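Local coordinates for radical SAM domain protein (PDB 6Y1X) that probably makes the carbide-containing NifB-co precursor of the nitrogenase iron-molybdenum cofactor, as a radical SAM enzyme carrying [4Fe-4S] clusters, at residues I150-L153 against D154-G157. Numbering follows the deposited sequence.
Sequences IEDL and DRIG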
loop_
_atom_site.group_PDB
_atom_site.type_symbol
_atom_site.label_atom_id
_atom_site.label_comp_id
_atom_site.label_asym_id
_atom_site.label_seq_id
_atom_site.Cartn_x
_atom_site.Cartn_y
_atom_site.Cartn_z
ATOM N N ILE A 150 3.656 11.970 6.525
ATOM C CA ILE A 150 4.071 12.282 5.158
ATOM C C ILE A 150 5.279 13.207 5.169
ATOM O O ILE A 150 6.152 13.111 4.299
ATOM C CB ILE A 150 2.896 12.880 4.357
ATOM C CG1 ILE A 150 3.308 13.154 2.909
ATOM C CG2 ILE A 150 2.353 14.132 5.031
ATOM C CD1 ILE A 150 3.719 11.915 2.144
ATOM N N GLU A 151 5.354 14.112 6.150
ATOM C CA GLU A 151 6.497 15.015 6.235
ATOM C C GLU A 151 7.788 14.236 6.468
ATOM O O GLU A 151 8.829 14.558 5.885
ATOM C CB GLU A 151 6.279 16.030 7.354
ATOM C CG GLU A 151 7.322 17.129 7.406
ATOM C CD GLU A 151 6.803 18.403 8.048
ATOM O OE1 GLU A 151 6.167 18.314 9.122
ATOM O OE2 GLU A 151 7.035 19.493 7.484
ATOM N N ASP A 152 7.731 13.202 7.314
ATOM C CA ASP A 152 8.902 12.361 7.551
ATOM C C ASP A 152 9.301 11.608 6.290
ATOM O O ASP A 152 10.488 11.529 5.950
ATOM C CB ASP A 152 8.626 11.379 8.687
ATOM C CG ASP A 152 8.478 12.062 10.025
ATOM O OD1 ASP A 152 8.807 13.264 10.118
ATOM O OD2 ASP A 152 8.027 11.396 10.982
ATOM N N LEU A 153 8.318 11.035 5.590
ATOM C CA LEU A 153 8.605 10.276 4.376
ATOM C C LEU A 153 9.283 11.160 3.343
ATOM O O LEU A 153 10.256 10.755 2.696
ATOM C CB LEU A 153 7.311 9.699 3.808
ATOM C CG LEU A 153 6.633 8.592 4.609
ATOM C CD1 LEU A 153 5.322 8.208 3.948
ATOM C CD2 LEU A 153 7.541 7.381 4.745
ATOM N N ASP A 154 8.742 12.362 3.142
ATOM C CA ASP A 154 9.350 13.324 2.233
ATOM C C ASP A 154 10.771 13.659 2.642
ATOM O O ASP A 154 11.679 13.700 1.805
ATOM C CB ASP A 154 8.540 14.613 2.233
ATOM C CG ASP A 154 8.743 15.450 0.980
ATOM O OD1 ASP A 154 9.557 15.067 0.116
ATOM O OD2 ASP A 154 8.126 16.538 0.888
ATOM N N ARG A 155 10.990 13.879 3.933
ATOM C CA ARG A 155 12.303 14.337 4.367
ATOM C C ARG A 155 13.335 13.221 4.192
ATOM O O ARG A 155 14.510 13.500 3.936
ATOM C CB ARG A 155 12.220 14.845 5.806
ATOM C CG ARG A 155 13.441 15.597 6.313
ATOM C CD ARG A 155 13.207 16.072 7.756
ATOM N NE ARG A 155 13.173 14.952 8.695
ATOM C CZ ARG A 155 12.141 14.317 9.242
ATOM N NH1 ARG A 155 10.874 14.623 8.997
ATOM N NH2 ARG A 155 12.426 13.336 10.084
ATOM N N ILE A 156 12.935 11.951 4.399
ATOM C CA ILE A 156 13.856 10.817 4.226
ATOM C C ILE A 156 14.026 10.369 2.776
ATOM O O ILE A 156 14.841 9.474 2.513
ATOM C CB ILE A 156 13.461 9.559 5.031
ATOM C CG1 ILE A 156 12.224 8.869 4.444
ATOM C CG2 ILE A 156 13.279 9.889 6.509
ATOM C CD1 ILE A 156 11.668 7.759 5.335
ATOM N N GLY A 157 13.283 10.945 1.830
ATOM C CA GLY A 157 13.483 10.666 0.418
ATOM C C GLY A 157 12.544 9.676 -0.247
ATOM O O GLY A 157 12.814 9.263 -1.383
#
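Asp152 and Arg155 form an i to i+3 salt bridge near the C-terminal end of helix 146-156, the helix of a beta-alpha-beta unit in the radical SAM fold that links parallel strands 136-141 and 160-164. NH1 of Arg155 reaches OD1 of Asp152 at 2.7 Å along a nearly straight N-H path (176°). OD1 lies in the guanidinium plane, at its edge, but is itself met on its anti side, the donor tilted out of the carboxylate plane; the two flat groups stand almost perpendicular. The arginine chain bends at chi3 (69°), which brings its end back along the helix surface beside Asp152. The other carboxylate oxygen, OD2, makes a salt bridge to NE of Arg149, so the aspartate is shared between two arginines. With an alanine in place of Asp152, Arg155 and Arg149 would probably both lose their carboxylate mate, and the Arg155 guanidinium would be freer to swing. Asp154 turns elsewhere, its carboxylate bridging to Lys212 and Arg210.

Along the backbone, Asp154 N to Ile150 O (2.9 Å) and Ile156 N to Asp152 O (2.9 Å) continue the alpha-helical pattern. The helix then ends in a Schellman motif: Gly157 has positive phi (100°), and its N bonds to Asp154 O and, weakly, to Leu153 O at 3.2 Å.

Inward, Leu153 is buried against Phe122 of helix 119-131 and Ile161 of strand 160-164, while Ile156 meets Leu125. Leu153 and Ile156 run alongside each other, CD2 of Leu153 lying 4.2 Å from CD1 of Ile156.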